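Long-range contacts in probable porin (Pseudomonas aeruginosa, PDB 2Y0H), which probably acts as an outer-membrane porin of the OprD family, letting solutes pass through the outer membrane: residues G182-F187 against S194-Q199; L221-D226 against L252-G257; Q292-P297 against D339-R344; V360-R365 against F382-T387. All blocks are in the same frame, centred on the assembly; numbering follows the deposited sequence.

Contact 1: G182-F187 against S194-Q199. With C8E ((hydroxyethyloxy)tri(ethyloxy)octane), chain E; C8E ((hydroxyethyloxy)tri(ethyloxy)octane), chain H.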
# COMPACT_ATOMS: atom_id res chain seq x y z
N GLY A 182 16.37 -6.33 -1.10
CA GLY A 182 15.77 -6.48 -2.40
C GLY A 182 16.61 -6.01 -3.57
O GLY A 182 17.58 -5.28 -3.41
N ALA A 183 16.20 -6.43 -4.76
CA ALA A 183 16.85 -6.03 -5.99
C ALA A 183 15.79 -5.95 -7.05
O ALA A 183 14.95 -6.84 -7.17
CB ALA A 183 17.92 -7.05 -6.38
N THR A 184 15.81 -4.86 -7.81
CA THR A 184 14.98 -4.75 -9.00
C THR A 184 15.90 -4.53 -10.19
O THR A 184 16.84 -3.75 -10.11
CB THR A 184 13.98 -3.58 -8.92
OG1 THR A 184 14.69 -2.36 -8.69
CG2 THR A 184 12.99 -3.79 -7.79
N TYR A 185 15.65 -5.24 -11.28
CA TYR A 185 16.44 -5.06 -12.48
C TYR A 185 15.57 -4.89 -13.73
O TYR A 185 14.73 -5.74 -14.02
CB TYR A 185 17.40 -6.23 -12.70
CG TYR A 185 18.32 -5.98 -13.87
CD1 TYR A 185 19.21 -4.90 -13.85
CD2 TYR A 185 18.28 -6.77 -15.02
CE1 TYR A 185 20.04 -4.63 -14.92
CE2 TYR A 185 19.11 -6.51 -16.10
CZ TYR A 185 20.00 -5.44 -16.04
OH TYR A 185 20.84 -5.16 -17.09
N ALA A 186 15.79 -3.79 -14.45
CA ALA A 186 15.15 -3.57 -15.75
C ALA A 186 15.93 -4.25 -16.86
O ALA A 186 16.90 -3.70 -17.36
CB ALA A 186 15.01 -2.10 -16.04
N PHE A 187 15.51 -5.45 -17.24
CA PHE A 187 16.18 -6.17 -18.33
C PHE A 187 16.09 -5.37 -19.63
O PHE A 187 17.07 -5.23 -20.36
CB PHE A 187 15.58 -7.56 -18.52
CG PHE A 187 16.00 -8.54 -17.46
CD1 PHE A 187 17.24 -9.14 -17.51
CD2 PHE A 187 15.15 -8.87 -16.42
CE1 PHE A 187 17.63 -10.04 -16.54
CE2 PHE A 187 15.53 -9.78 -15.45
CZ PHE A 187 16.77 -10.36 -15.51
N SER A 194 11.86 -8.33 -10.02
CA SER A 194 12.13 -7.90 -8.65
C SER A 194 12.18 -9.09 -7.72
O SER A 194 11.35 -9.99 -7.83
CB SER A 194 11.05 -6.95 -8.17
OG SER A 194 11.21 -5.69 -8.79
N TYR A 195 13.15 -9.09 -6.83
CA TYR A 195 13.15 -10.07 -5.76
C TYR A 195 13.30 -9.34 -4.43
O TYR A 195 14.13 -8.45 -4.30
CB TYR A 195 14.28 -11.09 -5.93
CG TYR A 195 14.50 -11.91 -4.68
CD1 TYR A 195 15.34 -11.47 -3.66
CD2 TYR A 195 13.82 -13.11 -4.49
CE1 TYR A 195 15.52 -12.22 -2.50
CE2 TYR A 195 14.00 -13.87 -3.34
CZ TYR A 195 14.85 -13.42 -2.36
OH TYR A 195 15.01 -14.19 -1.22
N TYR A 196 12.47 -9.70 -3.46
CA TYR A 196 12.57 -9.14 -2.11
C TYR A 196 12.48 -10.22 -1.04
O TYR A 196 11.82 -11.24 -1.23
CB TYR A 196 11.48 -8.07 -1.86
CG TYR A 196 11.88 -6.68 -2.31
CD1 TYR A 196 11.68 -6.27 -3.63
CD2 TYR A 196 12.43 -5.77 -1.43
CE1 TYR A 196 12.04 -4.99 -4.05
CE2 TYR A 196 12.80 -4.49 -1.83
CZ TYR A 196 12.60 -4.11 -3.14
OH TYR A 196 12.96 -2.83 -3.53
N TYR A 197 13.16 -9.97 0.08
CA TYR A 197 13.13 -10.85 1.23
C TYR A 197 12.71 -10.03 2.45
O TYR A 197 13.30 -8.98 2.73
CB TYR A 197 14.52 -11.48 1.45
CG TYR A 197 14.64 -12.35 2.69
CD1 TYR A 197 13.98 -13.57 2.78
CD2 TYR A 197 15.42 -11.94 3.77
CE1 TYR A 197 14.10 -14.37 3.91
CE2 TYR A 197 15.54 -12.74 4.92
CZ TYR A 197 14.88 -13.95 4.98
OH TYR A 197 14.98 -14.75 6.10
N GLY A 198 11.68 -10.48 3.15
CA GLY A 198 11.25 -9.84 4.38
C GLY A 198 11.37 -10.81 5.55
O GLY A 198 10.97 -11.97 5.44
N GLN A 199 11.93 -10.36 6.66
CA GLN A 199 12.06 -11.23 7.82
C GLN A 199 11.68 -10.51 9.09
O GLN A 199 12.40 -9.63 9.54
CB GLN A 199 13.50 -11.72 7.98
CG GLN A 199 13.75 -12.47 9.29
CD GLN A 199 15.24 -12.64 9.57
OE1 GLN A 199 16.01 -11.68 9.49
NE2 GLN A 199 15.66 -13.87 9.87
C1 C8E E . 19.45 -11.31 -5.66
C2 C8E E . 18.82 -11.82 -6.95
C3 C8E E . 18.22 -13.22 -6.81
C4 C8E E . 17.71 -13.52 -5.41
C5 C8E E . 17.99 -14.97 -5.03
C6 C8E E . 17.07 -15.45 -3.90
C7 C8E E . 17.35 -16.90 -3.50
C8 C8E E . 16.71 -17.24 -2.16
O9 C8E E . 16.44 -18.63 -2.06
C10 C8E E . 16.89 -19.19 -0.85
C1 C8E H . 18.78 -12.16 -0.16
C2 C8E H . 17.89 -13.24 0.45
C3 C8E H . 18.69 -14.34 1.14
C4 C8E H . 17.96 -14.88 2.37
C5 C8E H . 17.89 -16.41 2.37

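Contact 2: L221-D226 against L252-G257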
# COMPACT_ATOMS: atom_id res chain seq x y z
N LEU A 221 -2.06 1.72 -27.24
CA LEU A 221 -2.38 0.36 -26.80
C LEU A 221 -1.20 -0.30 -26.13
O LEU A 221 -0.09 -0.22 -26.63
CB LEU A 221 -2.80 -0.50 -27.99
CG LEU A 221 -4.12 -0.13 -28.67
CD1 LEU A 221 -4.18 -0.74 -30.07
CD2 LEU A 221 -5.27 -0.59 -27.80
N SER A 222 -1.44 -0.96 -25.00
CA SER A 222 -0.37 -1.71 -24.35
C SER A 222 -0.92 -2.76 -23.40
O SER A 222 -1.95 -2.57 -22.77
CB SER A 222 0.58 -0.77 -23.60
OG SER A 222 -0.09 -0.15 -22.51
N LEU A 223 -0.22 -3.88 -23.30
CA LEU A 223 -0.61 -4.92 -22.37
C LEU A 223 0.38 -4.96 -21.21
O LEU A 223 1.56 -5.27 -21.38
CB LEU A 223 -0.69 -6.27 -23.06
CG LEU A 223 -1.33 -7.37 -22.22
CD1 LEU A 223 -2.80 -7.05 -21.89
CD2 LEU A 223 -1.22 -8.70 -22.93
N ARG A 224 -0.10 -4.62 -20.02
CA ARG A 224 0.72 -4.71 -18.83
C ARG A 224 0.44 -6.04 -18.12
O ARG A 224 -0.69 -6.29 -17.70
CB ARG A 224 0.45 -3.52 -17.92
CG ARG A 224 1.29 -3.47 -16.65
CD ARG A 224 0.76 -2.35 -15.77
NE ARG A 224 1.41 -2.24 -14.47
CZ ARG A 224 2.56 -1.60 -14.26
NH1 ARG A 224 3.19 -1.03 -15.28
NH2 ARG A 224 3.07 -1.54 -13.04
N SER A 225 1.47 -6.88 -18.02
CA SER A 225 1.43 -8.12 -17.26
C SER A 225 2.25 -7.98 -15.97
O SER A 225 3.46 -7.78 -16.01
CB SER A 225 1.94 -9.30 -18.09
OG SER A 225 1.19 -9.42 -19.29
N ASP A 226 1.56 -8.08 -14.84
CA ASP A 226 2.13 -7.85 -13.51
C ASP A 226 1.97 -9.16 -12.75
O ASP A 226 0.87 -9.46 -12.26
CB ASP A 226 1.36 -6.71 -12.83
CG ASP A 226 1.96 -6.27 -11.49
OD1 ASP A 226 2.81 -6.97 -10.90
OD2 ASP A 226 1.54 -5.21 -11.01
N LEU A 252 -3.37 -8.44 -15.31
CA LEU A 252 -3.20 -8.15 -16.74
C LEU A 252 -4.04 -6.94 -17.11
O LEU A 252 -5.26 -6.94 -16.94
CB LEU A 252 -3.67 -9.34 -17.58
CG LEU A 252 -2.63 -10.30 -18.13
CD1 LEU A 252 -1.84 -9.63 -19.24
CD2 LEU A 252 -1.70 -10.79 -17.02
N THR A 253 -3.40 -5.90 -17.62
CA THR A 253 -4.11 -4.65 -17.90
C THR A 253 -3.92 -4.24 -19.35
O THR A 253 -2.80 -4.08 -19.83
CB THR A 253 -3.66 -3.51 -16.96
OG1 THR A 253 -3.87 -3.90 -15.60
CG2 THR A 253 -4.46 -2.24 -17.23
N LEU A 254 -5.03 -4.12 -20.06
CA LEU A 254 -5.00 -3.64 -21.43
C LEU A 254 -5.33 -2.16 -21.43
O LEU A 254 -6.45 -1.77 -21.09
CB LEU A 254 -5.99 -4.42 -22.28
CG LEU A 254 -6.09 -4.07 -23.77
CD1 LEU A 254 -4.75 -4.28 -24.45
CD2 LEU A 254 -7.18 -4.91 -24.43
N ARG A 255 -4.35 -1.34 -21.78
CA ARG A 255 -4.55 0.10 -21.86
C ARG A 255 -4.91 0.44 -23.30
O ARG A 255 -4.25 -0.05 -24.23
CB ARG A 255 -3.28 0.82 -21.42
CG ARG A 255 -3.32 2.33 -21.57
CD ARG A 255 -4.39 2.94 -20.68
NE ARG A 255 -4.44 4.39 -20.83
CZ ARG A 255 -5.34 5.16 -20.24
NH1 ARG A 255 -6.25 4.61 -19.44
NH2 ARG A 255 -5.33 6.48 -20.42
N ALA A 256 -5.94 1.26 -23.50
CA ALA A 256 -6.37 1.64 -24.85
C ALA A 256 -6.86 3.07 -24.90
O ALA A 256 -7.98 3.36 -24.49
CB ALA A 256 -7.46 0.69 -25.36
N GLY A 257 -6.04 3.97 -25.43
CA GLY A 257 -6.34 5.39 -25.38
C GLY A 257 -6.64 5.84 -23.96
O GLY A 257 -5.78 5.74 -23.08
O HOH W 1 -1.52 -5.12 -14.96

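Contact 3: Q292-P297 against D339-R344. With C8E ((hydroxyethyloxy)tri(ethyloxy)octane), chain L.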
# COMPACT_ATOMS: atom_id res chain seq x y z
N GLN A 292 -11.78 -5.48 1.48
CA GLN A 292 -11.11 -6.77 1.66
C GLN A 292 -9.85 -6.94 0.81
O GLN A 292 -9.71 -6.34 -0.26
CB GLN A 292 -12.07 -7.92 1.39
CG GLN A 292 -13.05 -8.14 2.52
CD GLN A 292 -12.34 -8.41 3.85
OE1 GLN A 292 -12.45 -7.63 4.79
NE2 GLN A 292 -11.59 -9.50 3.91
N THR A 293 -8.92 -7.74 1.31
CA THR A 293 -7.67 -8.00 0.59
C THR A 293 -7.71 -9.31 -0.20
O THR A 293 -6.83 -9.55 -1.02
CB THR A 293 -6.43 -8.00 1.53
OG1 THR A 293 -6.43 -9.19 2.33
CG2 THR A 293 -6.42 -6.78 2.45
N PHE A 294 -8.72 -10.14 0.04
CA PHE A 294 -8.88 -11.42 -0.67
C PHE A 294 -7.64 -12.31 -0.53
O PHE A 294 -7.19 -12.94 -1.49
CB PHE A 294 -9.24 -11.18 -2.14
CG PHE A 294 -10.64 -10.68 -2.33
CD1 PHE A 294 -10.95 -9.35 -2.11
CD2 PHE A 294 -11.66 -11.56 -2.67
CE1 PHE A 294 -12.26 -8.89 -2.26
CE2 PHE A 294 -12.97 -11.11 -2.82
CZ PHE A 294 -13.26 -9.78 -2.61
N THR A 295 -7.11 -12.36 0.68
CA THR A 295 -5.94 -13.17 0.99
C THR A 295 -6.22 -14.12 2.15
O THR A 295 -5.32 -14.50 2.88
CB THR A 295 -4.72 -12.29 1.34
OG1 THR A 295 -5.08 -11.34 2.37
CG2 THR A 295 -4.22 -11.54 0.09
N ARG A 296 -7.49 -14.50 2.31
CA ARG A 296 -7.89 -15.38 3.42
C ARG A 296 -7.41 -16.80 3.15
O ARG A 296 -7.05 -17.12 2.01
CB ARG A 296 -9.41 -15.32 3.61
CG ARG A 296 -9.88 -13.98 4.15
CD ARG A 296 -11.37 -13.79 4.00
NE ARG A 296 -12.13 -14.66 4.89
CZ ARG A 296 -13.43 -14.53 5.14
NH1 ARG A 296 -14.11 -13.55 4.55
NH2 ARG A 296 -14.04 -15.36 5.96
N PRO A 297 -7.37 -17.65 4.19
CA PRO A 297 -6.73 -18.96 3.98
C PRO A 297 -7.35 -19.73 2.80
O PRO A 297 -8.58 -19.86 2.73
CB PRO A 297 -6.98 -19.70 5.31
CG PRO A 297 -7.25 -18.59 6.33
CD PRO A 297 -7.92 -17.50 5.56
N ASP A 339 -16.14 -20.47 2.96
CA ASP A 339 -16.82 -19.19 2.76
C ASP A 339 -16.51 -18.71 1.34
O ASP A 339 -15.63 -19.25 0.66
CB ASP A 339 -16.36 -18.16 3.79
CG ASP A 339 -17.39 -17.05 4.01
OD1 ASP A 339 -18.39 -17.00 3.27
OD2 ASP A 339 -17.19 -16.23 4.94
N SER A 340 -17.26 -17.71 0.90
CA SER A 340 -16.98 -17.03 -0.35
C SER A 340 -17.41 -15.58 -0.19
O SER A 340 -18.23 -15.26 0.67
CB SER A 340 -17.73 -17.68 -1.52
OG SER A 340 -19.10 -17.84 -1.21
N GLU A 341 -16.86 -14.70 -1.01
CA GLU A 341 -17.10 -13.27 -0.85
C GLU A 341 -16.95 -12.55 -2.18
O GLU A 341 -16.31 -13.05 -3.10
CB GLU A 341 -16.13 -12.68 0.20
CG GLU A 341 -14.65 -12.75 -0.20
CD GLU A 341 -13.68 -12.39 0.94
OE1 GLU A 341 -14.13 -11.98 2.02
OE2 GLU A 341 -12.46 -12.54 0.76
N TRP A 342 -17.55 -11.38 -2.27
CA TRP A 342 -17.31 -10.50 -3.40
C TRP A 342 -17.29 -9.03 -2.99
O TRP A 342 -17.89 -8.65 -1.98
CB TRP A 342 -18.31 -10.74 -4.53
CG TRP A 342 -19.75 -10.41 -4.28
CD1 TRP A 342 -20.74 -11.29 -3.94
CD2 TRP A 342 -20.39 -9.12 -4.40
NE1 TRP A 342 -21.94 -10.64 -3.82
CE2 TRP A 342 -21.76 -9.31 -4.10
CE3 TRP A 342 -19.94 -7.84 -4.71
CZ2 TRP A 342 -22.68 -8.25 -4.11
CZ3 TRP A 342 -20.85 -6.79 -4.72
CH2 TRP A 342 -22.21 -7.01 -4.43
N GLU A 343 -16.59 -8.21 -3.77
CA GLU A 343 -16.56 -6.79 -3.49
C GLU A 343 -16.58 -6.02 -4.80
O GLU A 343 -15.96 -6.42 -5.78
CB GLU A 343 -15.33 -6.42 -2.67
CG GLU A 343 -15.32 -4.97 -2.17
CD GLU A 343 -14.17 -4.65 -1.19
OE1 GLU A 343 -13.71 -5.57 -0.47
OE2 GLU A 343 -13.74 -3.47 -1.14
N ARG A 344 -17.31 -4.91 -4.81
CA ARG A 344 -17.22 -3.97 -5.90
C ARG A 344 -16.78 -2.62 -5.35
O ARG A 344 -17.20 -2.22 -4.28
CB ARG A 344 -18.57 -3.85 -6.61
CG ARG A 344 -18.66 -2.67 -7.58
CD ARG A 344 -19.07 -3.14 -8.96
NE ARG A 344 -20.07 -4.20 -8.87
CZ ARG A 344 -20.62 -4.79 -9.92
NH1 ARG A 344 -20.26 -4.41 -11.15
NH2 ARG A 344 -21.52 -5.76 -9.76
C7 C8E L . -20.58 -15.23 -5.30
C8 C8E L . -20.41 -15.93 -3.95
O9 C8E L . -20.34 -14.97 -2.91
C10 C8E L . -21.58 -14.32 -2.66
C11 C8E L . -21.87 -14.28 -1.16
O12 C8E L . -23.26 -14.28 -0.92
O HOH W 2 -10.70 -11.02 2.20

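Contact 4: V360-R365 against F382-T387. With C8E ((hydroxyethyloxy)tri(ethyloxy)octane), chain I.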
# COMPACT_ATOMS: atom_id res chain seq x y z
N VAL A 360 -6.59 20.86 -5.79
CA VAL A 360 -7.34 20.09 -4.78
C VAL A 360 -7.93 18.84 -5.43
O VAL A 360 -8.56 18.92 -6.49
CB VAL A 360 -8.48 20.90 -4.15
CG1 VAL A 360 -9.40 20.00 -3.34
CG2 VAL A 360 -7.91 22.02 -3.29
N ALA A 361 -7.73 17.68 -4.81
CA ALA A 361 -8.22 16.42 -5.34
C ALA A 361 -9.42 15.92 -4.56
O ALA A 361 -9.41 15.87 -3.33
CB ALA A 361 -7.10 15.36 -5.33
N LEU A 362 -10.46 15.51 -5.28
CA LEU A 362 -11.65 14.95 -4.65
C LEU A 362 -11.77 13.49 -5.03
O LEU A 362 -11.46 13.11 -6.16
CB LEU A 362 -12.92 15.69 -5.11
CG LEU A 362 -12.87 17.23 -5.18
CD1 LEU A 362 -14.15 17.83 -5.77
CD2 LEU A 362 -12.56 17.81 -3.82
N LYS A 363 -12.21 12.66 -4.09
CA LYS A 363 -12.49 11.26 -4.40
C LYS A 363 -13.78 10.78 -3.76
O LYS A 363 -13.94 10.86 -2.54
CB LYS A 363 -11.32 10.35 -3.99
CG LYS A 363 -11.50 8.90 -4.46
CD LYS A 363 -10.44 7.95 -3.88
CE LYS A 363 -9.12 8.08 -4.58
NZ LYS A 363 -9.19 7.59 -5.98
N TRP A 364 -14.70 10.30 -4.58
CA TRP A 364 -15.87 9.60 -4.07
C TRP A 364 -15.69 8.11 -4.32
O TRP A 364 -15.44 7.71 -5.45
CB TRP A 364 -17.16 10.08 -4.74
CG TRP A 364 -18.34 9.19 -4.43
CD1 TRP A 364 -18.98 9.06 -3.23
CD2 TRP A 364 -19.01 8.29 -5.34
NE1 TRP A 364 -20.00 8.14 -3.33
CE2 TRP A 364 -20.04 7.65 -4.62
CE3 TRP A 364 -18.84 7.96 -6.70
CZ2 TRP A 364 -20.90 6.71 -5.20
CZ3 TRP A 364 -19.69 7.02 -7.27
CH2 TRP A 364 -20.70 6.41 -6.52
N ARG A 365 -15.81 7.32 -3.25
CA ARG A 365 -15.65 5.87 -3.34
C ARG A 365 -16.91 5.17 -2.86
O ARG A 365 -17.38 5.43 -1.76
CB ARG A 365 -14.49 5.39 -2.46
CG ARG A 365 -13.23 6.23 -2.50
CD ARG A 365 -12.03 5.44 -1.95
NE ARG A 365 -11.70 4.30 -2.81
CZ ARG A 365 -10.72 3.44 -2.57
NH1 ARG A 365 -9.97 3.56 -1.48
NH2 ARG A 365 -10.50 2.45 -3.42
N PHE A 382 -15.90 10.02 1.13
CA PHE A 382 -15.54 11.19 0.36
C PHE A 382 -14.28 11.76 0.97
O PHE A 382 -14.23 12.06 2.18
CB PHE A 382 -16.67 12.22 0.33
CG PHE A 382 -16.39 13.36 -0.60
CD1 PHE A 382 -16.53 13.20 -1.97
CD2 PHE A 382 -15.98 14.59 -0.11
CE1 PHE A 382 -16.27 14.25 -2.83
CE2 PHE A 382 -15.73 15.65 -0.97
CZ PHE A 382 -15.87 15.48 -2.33
N ILE A 383 -13.25 11.87 0.14
CA ILE A 383 -11.93 12.27 0.59
C ILE A 383 -11.47 13.47 -0.20
O ILE A 383 -11.57 13.48 -1.43
CB ILE A 383 -10.90 11.13 0.39
CG1 ILE A 383 -11.34 9.87 1.14
CG2 ILE A 383 -9.52 11.55 0.83
CD1 ILE A 383 -11.87 8.79 0.23
N VAL A 384 -10.98 14.49 0.50
CA VAL A 384 -10.39 15.66 -0.14
C VAL A 384 -8.92 15.75 0.24
O VAL A 384 -8.57 15.82 1.42
CB VAL A 384 -11.12 16.96 0.28
CG1 VAL A 384 -10.46 18.19 -0.37
CG2 VAL A 384 -12.59 16.89 -0.11
N ASN A 385 -8.06 15.75 -0.77
CA ASN A 385 -6.63 15.85 -0.54
C ASN A 385 -6.10 17.17 -1.06
O ASN A 385 -6.51 17.64 -2.12
CB ASN A 385 -5.90 14.71 -1.24
CG ASN A 385 -5.98 13.41 -0.48
OD1 ASN A 385 -5.38 13.26 0.58
ND2 ASN A 385 -6.72 12.45 -1.02
N TYR A 386 -5.16 17.76 -0.33
CA TYR A 386 -4.47 18.92 -0.84
C TYR A 386 -3.10 19.08 -0.21
O TYR A 386 -2.92 18.89 1.00
CB TYR A 386 -5.29 20.19 -0.62
CG TYR A 386 -4.56 21.41 -1.10
CD1 TYR A 386 -4.38 21.64 -2.46
CD2 TYR A 386 -4.05 22.34 -0.20
CE1 TYR A 386 -3.70 22.76 -2.91
CE2 TYR A 386 -3.37 23.46 -0.64
CZ TYR A 386 -3.20 23.66 -1.99
OH TYR A 386 -2.52 24.77 -2.43
N THR A 387 -2.13 19.45 -1.03
CA THR A 387 -0.79 19.72 -0.54
C THR A 387 -0.44 21.20 -0.68
O THR A 387 -0.40 21.74 -1.79
CB THR A 387 0.25 18.84 -1.24
OG1 THR A 387 0.04 17.47 -0.86
CG2 THR A 387 1.67 19.28 -0.86
O9 C8E I . -7.25 24.38 0.42
C10 C8E I . -6.18 25.22 0.02
C11 C8E I . -6.46 25.85 -1.34
O12 C8E I . -5.34 26.62 -1.74
C13 C8E I . -4.87 26.25 -3.02
C14 C8E I . -4.65 27.47 -3.90
O15 C8E I . -4.92 27.13 -5.24

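Contact 1: G182-F187 against S194-Q199
With chi1 at -86° and chi2 at 86°, the Tyr196 side chain folds back over the neighbouring strand and lays its ring on Gly182. The site is a non-hydrogen-bonded pair in the beta hairpin of strands 178-186 and 191-200, part of the antiparallel barrel of this OprD-family protein. Gly182 CA sits 3.7 Å from the centroid of the Tyr196 ring, a CH-pi contact over the face; an aromatic ring covering a cross-strand glycine in this way is known as aromatic rescue. Thr184 CG2 approaches the edge of the same ring, though the position of this methyl is doubtful. The two strands are tied at the Ala183-Tyr195 pair, where Ala183 N donates to Tyr195 O and Tyr195 N to Ala183 O, both at 2.9 Å. On the sheet face of Ala183 and Tyr195, opposite the one carrying Thr184 and Tyr196, a chi1 of 167° places the Tyr195 ring against the bound detergent of the outer barrel surface, while its hydroxyl hydrogen-bonds His207 ND1. Tyr196 instead meets Pro116 and Val117 of a loop that probably folds into the barrel. Detergent also reaches the edge of the Tyr195 ring: C2 of the C8E in chain H lies 3.5 Å from Tyr195 OH.

Contact 2: L221-D226 against L252-G257
Leu223 and Leu252 form the apolar centre, their side chains crossing at a slant on one face of the antiparallel pair. Leu252 CD1 is the branch that does the touching: it lies 3.8 Å from Leu223 CG and 3.0 Å from Ser225 OG, and thus fits between two residues of the opposite strand. The chi1 of Leu252, -100°, departs from the staggered values and accompanies the close approach of CD1 to Ser225 OG. On the same face Leu221 CD2 rests on Ala256 CB at 3.5 Å, extending the apolar band toward the strand end.

The backbones bind through the pairs Ser222-Arg255 and Arg224-Thr253, each joined by two N-H...O bonds; the shortest runs from Thr253 N to Arg224 O at 2.7 Å. That carbonyl accepts a second hydrogen, from a water 3.1 Å from Arg224 O that also hydrogen-bonds Thr253 OG1 at 2.7 Å. The side chains of these two pairs share the other face, which turns toward the barrel interior. There Ser222 OG packs on Arg255 CB at 3.5 Å, while the extended chain of Arg224 leads away from the partner strand.

Both strands are fully embedded in the barrel wall. Strand 221-234 bonds on its other side to strand 204-216, through Leu223 with Leu215 and Ser225 with His213, and strand 244-256 bonds to strand 259-269, through Leu252 with Ile263 and Leu254 with Phe261. Leu217, in the short turn before residue 221, touches both Leu223 and Leu254.

Contact 3: Q292-P297 against D339-R344
Arg296 reaches from the long loop 270-299 to two carboxylates of strand 339-351, forming a salt-bridge network with Asp339 and Glu341 that joins this loop to the wall of the beta barrel. Its NH1 donates to Glu341 OE1 at 3.0 Å, coming from 51° above the carboxylate plane rather than within it. The second arm is weak: Arg296 NH2 lies 3.4 Å from Asp339 OD2. Glu341 OE1 is also bonded by Tyr369 OH, and Glu341 OE2 accepts from a water at 2.7 Å, so both oxygens have partners. The same water takes a hydrogen from Gln292 NE2 and, weakly, one from Phe294 N, linking loop and strand. Because Glu299 OE2 comes close to Glu341 OE2, Arg296 probably offsets some of the like charge.

Glu343 makes the other polar grip. A chi1 of -172° swings its extended chain away from the backbone nitrogen and brings OE1 to Gln292 N at 2.7 Å, a nearly straight bond (165°) on the syn lone pair. Glu343 OE2 accepts from Tyr291 N and Asn345 ND2, so one carboxylate fastens two successive loop amides. Asp339 OD1 is bonded by Ser340 N at 2.7 Å and by Tyr373 N.

Between these polar ties lies the Phe294 ring. Glu341 OE2 lies over one of its faces, 3.6 Å above the ring plane and displaced toward the rim, and Glu341 CG touches Phe294 CE2 at 3.5 Å. At the ring edge, Phe294 CZ is 3.9 Å from Glu343 CB.

Contact 4: V360-R365 against F382-T387
Phe382 slants its side chain across the opposite strand, beside the carbonyl of Lys363. Its CB is 4.2 Å from Lys363 O; with CG anti to the backbone nitrogen (chi1 -172°), the ring then slants across the partner backbone, and CD1 comes to 3.5 Å from Lys363 O. CE1 is still near that oxygen, and CZ, at the tip, ends 4.1 Å from Leu362 CB. The ring thus spans neighbouring residues of the other strand, meeting them obliquely.

Next along the same face, Leu362 and Val384 run side by side, with CD2 of the leucine 3.8 Å from CG2 of the valine. These strands, 361-371 and 376-389, make the last beta hairpin of the antiparallel barrel; four backbone bonds join Ala361 to Asn385 and Lys363 to Ile383. Strand 376-389 closes the cylinder against strand 7-22, where the Phe382 backbone hydrogen-bonds that of Tyr16, and Asn385 OD1 accepts from Arg13 NE.

At the strand end Val360 divides its branches: CG1 meets Val384 CG1 at 3.6 Å, and CG2 meets Tyr386 CD1 at 3.6 Å. On the other face, Ile383 CD1 packs against Arg365 CG at 4.0 Å, beside the arm whose NH2 forms a salt bridge with Asp347.

All four contacts belong to one closed antiparallel barrel and follow one another along the chain. Contacts 1, 2 and 4 are hairpin pairings within its wall, whereas contact 3 joins an inward-folded loop to the wall. Contacts 1 and 4 lie on opposite sides of the chain's centre, their centres about 33 Å apart. Contacts 3 and 4 approach most closely, with nearest atoms about 7 Å apart, and strands 339-351 and 361-371 are neighbours in the sheet; contacts 1 and 2 come within about 9 Å. Bound detergent touches the outer side of contacts 1, 3 and 4 and lies about 5 Å from Leu223 of contact 2, consistent with a membrane-facing surface.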